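Local coordinates for protein dehalogenase-like hydrolase (Ralstonia solanacearum, PDB 3UMB) that probably catalyses the hydrolytic dehalogenation of small (S)-2-haloalkanoic acids to the corresponding (R)-2-hydroxyalkanoic acids, and binds magnesium ions, at residues Tyr74-Arg78 with Leu79-Leu83; Leu39-Asp42 with Arg43-Tyr47. One frame throughout, in Å; residues are numbered along the deposited sequence.

Contact 1 (Tyr74-Arg78 with Leu79-Leu83); sequences YACAR and LNLPL. With MG (magnesium ion), chain I.
C76 and L83 meet where the chain doubles back past the end of helix 64-78. With SG beside the backbone N and anti to the carbonyl carbon (chi1 -76°), the sulfur lies alongside the base and one branch of the leucine, C76 SG being 3.7 Å from both L83 CB and L83 CD1. L81 reaches the same sulfur more loosely, through one methyl: CD1 lies 4.2 Å from C76 SG.

Backbone bonds set this fold-back. L81 N donates to C76 O over 2.9 Å, almost straight at 165°, and N80 N donates to A77 O over 3.3 Å. With N80 at positive phi (57°) as the C-prime residue, these bonds define a Schellman motif. The turn also assembles a magnesium site: A77 O binds the ion at 2.4 Å and the side-chain oxygen N80 OD1 binds it at 2.5 Å, so the ion links the last turn of the helix to the turn that follows it. Away from the metal, R78 bends at chi2 and donates from NH1 to Y74 OH (3.0 Å), coming in at the edge of the tyrosine ring.

Y74, A75 and R78 pack on helix 33-54, L81 touches F29 and K32 in the loop before it, and Y74, A77 and R78 meet P205, P204 and H203 of the second subunit.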
loop_
_atom_site.group_PDB
_atom_site.type_symbol
_atom_site.label_atom_id
_atom_site.label_comp_id
_atom_site.label_asym_id
_atom_site.label_seq_id
_atom_site.Cartn_x
_atom_site.Cartn_y
_atom_site.Cartn_z
ATOM N N TYR A 74 8.975 -12.992 -1.651
ATOM C CA TYR A 74 9.160 -12.028 -2.739
ATOM C C TYR A 74 10.457 -11.225 -2.474
ATOM O O TYR A 74 11.282 -11.037 -3.384
ATOM C CB TYR A 74 7.990 -11.064 -2.895
ATOM C CG TYR A 74 8.312 -9.982 -3.881
ATOM C CD1 TYR A 74 7.971 -10.127 -5.211
ATOM C CD2 TYR A 74 8.942 -8.820 -3.482
ATOM C CE1 TYR A 74 8.273 -9.167 -6.150
ATOM C CE2 TYR A 74 9.254 -7.821 -4.400
ATOM C CZ TYR A 74 8.915 -8.020 -5.761
ATOM O OH TYR A 74 9.210 -7.083 -6.730
ATOM N N ALA A 75 10.627 -10.732 -1.246
ATOM C CA ALA A 75 11.766 -9.817 -0.972
ATOM C C ALA A 75 13.120 -10.541 -1.233
ATOM O O ALA A 75 14.068 -9.966 -1.750
ATOM C CB ALA A 75 11.700 -9.297 0.433
ATOM N N CYS A 76 13.178 -11.828 -0.918
ATOM C CA CYS A 76 14.428 -12.564 -1.110
ATOM C C CYS A 76 14.730 -12.812 -2.590
ATOM O O CYS A 76 15.865 -12.639 -2.978
ATOM C CB CYS A 76 14.432 -13.858 -0.302
ATOM S SG CYS A 76 14.729 -13.512 1.473
ATOM N N ALA A 77 13.706 -13.167 -3.371
ATOM C CA ALA A 77 13.786 -13.368 -4.804
ATOM C C ALA A 77 14.260 -12.113 -5.473
ATOM O O ALA A 77 15.196 -12.157 -6.257
ATOM C CB ALA A 77 12.395 -13.810 -5.405
ATOM N N ARG A 78 13.646 -10.986 -5.122
ATOM C CA ARG A 78 13.993 -9.658 -5.673
ATOM C C ARG A 78 15.423 -9.236 -5.350
ATOM O O ARG A 78 16.088 -8.603 -6.139
ATOM C CB ARG A 78 12.994 -8.635 -5.128
ATOM C CG ARG A 78 13.296 -7.147 -5.243
ATOM C CD ARG A 78 12.777 -6.486 -6.542
ATOM N NE ARG A 78 12.863 -5.021 -6.417
ATOM C CZ ARG A 78 11.860 -4.207 -6.010
ATOM N NH1 ARG A 78 10.624 -4.649 -5.742
ATOM N NH2 ARG A 78 12.098 -2.906 -5.903
ATOM N N LEU A 79 15.875 -9.570 -4.142
ATOM C CA LEU A 79 17.138 -9.103 -3.626
ATOM C C LEU A 79 18.206 -10.161 -3.860
ATOM O O LEU A 79 19.341 -10.018 -3.386
ATOM C CB LEU A 79 17.013 -8.814 -2.117
ATOM C CG LEU A 79 16.418 -7.483 -1.631
ATOM C CD1 LEU A 79 16.362 -7.482 -0.115
ATOM C CD2 LEU A 79 17.239 -6.296 -2.179
ATOM N N ASN A 80 17.840 -11.222 -4.570
ATOM C CA ASN A 80 18.755 -12.324 -4.929
ATOM C C ASN A 80 19.441 -13.025 -3.755
ATOM O O ASN A 80 20.591 -13.448 -3.891
ATOM C CB ASN A 80 19.803 -11.833 -5.937
ATOM C CG ASN A 80 19.179 -11.459 -7.242
ATOM O OD1 ASN A 80 18.333 -12.210 -7.751
ATOM N ND2 ASN A 80 19.577 -10.307 -7.804
ATOM N N LEU A 81 18.697 -13.206 -2.659
ATOM C CA LEU A 81 19.169 -13.871 -1.439
ATOM C C LEU A 81 18.807 -15.370 -1.330
ATOM O O LEU A 81 17.663 -15.745 -1.601
ATOM C CB LEU A 81 18.592 -13.140 -0.228
ATOM C CG LEU A 81 18.787 -11.629 -0.195
ATOM C CD1 LEU A 81 18.069 -11.057 1.057
ATOM C CD2 LEU A 81 20.262 -11.266 -0.195
ATOM N N PRO A 82 19.774 -16.233 -0.905
ATOM C CA PRO A 82 19.554 -17.691 -0.757
ATOM C C PRO A 82 18.627 -18.166 0.415
ATOM O O PRO A 82 19.095 -18.751 1.406
ATOM C CB PRO A 82 20.976 -18.245 -0.590
ATOM C CG PRO A 82 21.752 -17.153 -0.053
ATOM C CD PRO A 82 21.188 -15.893 -0.667
ATOM N N LEU A 83 17.321 -17.953 0.246
ATOM C CA LEU A 83 16.309 -18.289 1.244
ATOM C C LEU A 83 15.653 -19.628 0.914
ATOM O O LEU A 83 14.707 -19.695 0.142
ATOM C CB LEU A 83 15.230 -17.191 1.322
ATOM C CG LEU A 83 14.109 -17.387 2.361
ATOM C CD1 LEU A 83 14.372 -16.525 3.610
ATOM C CD2 LEU A 83 12.751 -17.075 1.753
HETATM MG MG MG I . 16.070 -13.104 -8.231
#

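Contact 2 (Leu39-Asp42 with Arg43-Tyr47); sequences LWRD and RQIDY. With MG (magnesium ion), chain H.
R41 and Q44 are brought together by a bend in one chain and an extension in the other: the R41 side chain sets out with CG anti to the backbone N but turns at chi2 (59°), while Q44 stays stretched beyond CG. R41 NH1 then donates to Q44 OE1 over 2.8 Å. The oxygen lies at the guanidinium edge, close to its plane; the two flat groups stand 87° apart, and NH1 approaches OE1 from above the amide carbonyl plane. I45 covers one guanidinium face, with CG1 over the centre, 3.5 Å from R41 CZ.

On another side of the helix D42, its CG anti to N (chi1 -175°), carries two roles. D42 OD1 binds magnesium at 2.3 Å, and D42 OD2 forms a salt bridge of 3.3 Å with R43 NH2, in the guanidinium plane. D46, one turn on, belongs to the same site, D46 OD1 standing at a longer 3.0 Å from the ion.

These groups ride on helix 33-54, in the helical cap that haloacid dehalogenases insert into their Rossmann-like core; its i to i+4 bonds include D46 N to D42 O at 2.8 Å. D42 OD1 of the second subunit binds the same ion, so the metal sits at the dimer interface. D42 OD2 and D46 OD2 approach to 3.0 Å, a like-charge pair that the magnesium and R43 would be expected to ease. R43 NH1 has a stronger partner in E206 of the second subunit, and Q44 NE2 bonds to T68 and Y95. R41 touches N181 and I45 touches N123, both in loops of the core.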
loop_
_atom_site.group_PDB
_atom_site.type_symbol
_atom_site.label_atom_id
_atom_site.label_comp_id
_atom_site.label_asym_id
_atom_site.label_seq_id
_atom_site.Cartn_x
_atom_site.Cartn_y
_atom_site.Cartn_z
ATOM N N LEU A 39 12.441 -4.031 2.524
ATOM C CA LEU A 39 11.627 -4.526 1.406
ATOM C C LEU A 39 10.525 -5.443 1.902
ATOM O O LEU A 39 9.417 -5.397 1.409
ATOM C CB LEU A 39 12.470 -5.231 0.333
ATOM C CG LEU A 39 11.760 -5.745 -0.907
ATOM C CD1 LEU A 39 10.931 -4.636 -1.546
ATOM C CD2 LEU A 39 12.776 -6.410 -1.888
ATOM N N TRP A 40 10.839 -6.224 2.927
ATOM C CA TRP A 40 9.928 -7.200 3.495
ATOM C C TRP A 40 8.718 -6.572 4.202
ATOM O O TRP A 40 7.573 -7.004 3.988
ATOM C CB TRP A 40 10.709 -8.031 4.472
ATOM C CG TRP A 40 10.000 -9.159 5.069
ATOM C CD1 TRP A 40 8.819 -9.720 4.688
ATOM C CD2 TRP A 40 10.478 -9.911 6.157
ATOM N NE1 TRP A 40 8.514 -10.790 5.508
ATOM C CE2 TRP A 40 9.525 -10.915 6.428
ATOM C CE3 TRP A 40 11.623 -9.803 6.984
ATOM C CZ2 TRP A 40 9.684 -11.827 7.476
ATOM C CZ3 TRP A 40 11.787 -10.718 8.015
ATOM C CH2 TRP A 40 10.813 -11.715 8.260
ATOM N N ARG A 41 8.977 -5.543 5.003
ATOM C CA ARG A 41 7.915 -4.781 5.667
ATOM C C ARG A 41 7.039 -4.060 4.635
ATOM O O ARG A 41 5.813 -4.126 4.709
ATOM C CB ARG A 41 8.512 -3.806 6.685
ATOM C CG ARG A 41 7.507 -2.911 7.450
ATOM C CD ARG A 41 6.435 -3.714 8.264
ATOM N NE ARG A 41 5.478 -2.804 8.918
ATOM C CZ ARG A 41 4.291 -3.176 9.423
ATOM N NH1 ARG A 41 3.881 -4.452 9.367
ATOM N NH2 ARG A 41 3.490 -2.265 9.978
ATOM N N ASP A 42 7.671 -3.410 3.659
ATOM C CA ASP A 42 6.954 -2.798 2.546
ATOM C C ASP A 42 5.988 -3.780 1.903
ATOM O O ASP A 42 4.800 -3.505 1.796
ATOM C CB ASP A 42 7.913 -2.309 1.460
ATOM C CG ASP A 42 7.199 -1.529 0.314
ATOM O OD1 ASP A 42 6.689 -0.397 0.584
ATOM O OD2 ASP A 42 7.169 -2.041 -0.854
ATOM N N ARG A 43 6.493 -4.910 1.442
ATOM C CA ARG A 43 5.619 -5.856 0.713
ATOM C C ARG A 43 4.607 -6.522 1.628
ATOM O O ARG A 43 3.495 -6.807 1.209
ATOM C CB ARG A 43 6.404 -6.872 -0.139
ATOM C CG ARG A 43 7.053 -6.198 -1.361
ATOM C CD ARG A 43 5.979 -5.608 -2.271
ATOM N NE ARG A 43 6.336 -5.663 -3.686
ATOM C CZ ARG A 43 7.009 -4.701 -4.343
ATOM N NH1 ARG A 43 7.255 -4.810 -5.651
ATOM N NH2 ARG A 43 7.459 -3.611 -3.721
ATOM N N GLN A 44 4.958 -6.694 2.908
ATOM C CA GLN A 44 4.003 -7.294 3.844
ATOM C C GLN A 44 2.741 -6.436 3.925
ATOM O O GLN A 44 1.635 -6.909 3.747
ATOM C CB GLN A 44 4.663 -7.525 5.206
ATOM C CG GLN A 44 3.750 -7.942 6.317
ATOM C CD GLN A 44 4.407 -7.789 7.681
ATOM O OE1 GLN A 44 4.892 -6.710 8.009
ATOM N NE2 GLN A 44 4.485 -8.897 8.453
ATOM N N ILE A 45 2.943 -5.151 4.114
ATOM C CA ILE A 45 1.869 -4.222 4.174
ATOM C C ILE A 45 1.220 -4.021 2.804
ATOM O O ILE A 45 0.028 -4.041 2.705
ATOM C CB ILE A 45 2.337 -2.957 4.865
ATOM C CG1 ILE A 45 2.555 -3.264 6.341
ATOM C CG2 ILE A 45 1.296 -1.839 4.766
ATOM C CD1 ILE A 45 1.230 -3.734 7.081
ATOM N N ASP A 46 1.997 -3.876 1.748
ATOM C CA ASP A 46 1.432 -3.737 0.435
ATOM C C ASP A 46 0.458 -4.869 0.164
ATOM O O ASP A 46 -0.626 -4.622 -0.360
ATOM C CB ASP A 46 2.516 -3.788 -0.624
ATOM C CG ASP A 46 3.315 -2.519 -0.695
ATOM O OD1 ASP A 46 2.948 -1.564 0.049
ATOM O OD2 ASP A 46 4.312 -2.521 -1.479
ATOM N N TYR A 47 0.856 -6.113 0.497
ATOM C CA TYR A 47 0.043 -7.286 0.210
ATOM C C TYR A 47 -1.247 -7.315 1.005
ATOM O O TYR A 47 -2.261 -7.713 0.468
ATOM C CB TYR A 47 0.824 -8.597 0.385
ATOM C CG TYR A 47 1.916 -8.875 -0.663
ATOM C CD1 TYR A 47 2.061 -8.087 -1.832
ATOM C CD2 TYR A 47 2.772 -9.957 -0.528
ATOM C CE1 TYR A 47 3.084 -8.354 -2.796
ATOM C CE2 TYR A 47 3.794 -10.233 -1.492
ATOM C CZ TYR A 47 3.924 -9.440 -2.614
ATOM O OH TYR A 47 4.897 -9.743 -3.545
HETATM MG MG MG H . 4.801 0.738 -0.089
HETATM O O HOH W 1 6.085 0.025 -1.946
HETATM O O HOH W 2 5.878 1.815 1.721
#

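Contact 2 comes first along the chain, midway on helix 33-54, and contact 1 follows at the end of the next helix, 64-78; both lie outside the six-stranded parallel sheet, on the same side of the chain's centre. Their centres are 13 Å apart, and they touch where these two helices pack: R78 CG lies 3.5 Å from L39 CD2, and Y74 CB lies 3.4 Å from Y47 OH. R43 NH1 and R78 NH1 come close at 3.4 Å, beside the acidic E206 of the second subunit. Both contacts thus meet the other copy, but their magnesium ions differ: one is shared across the dimer, while the other binds at the helix end.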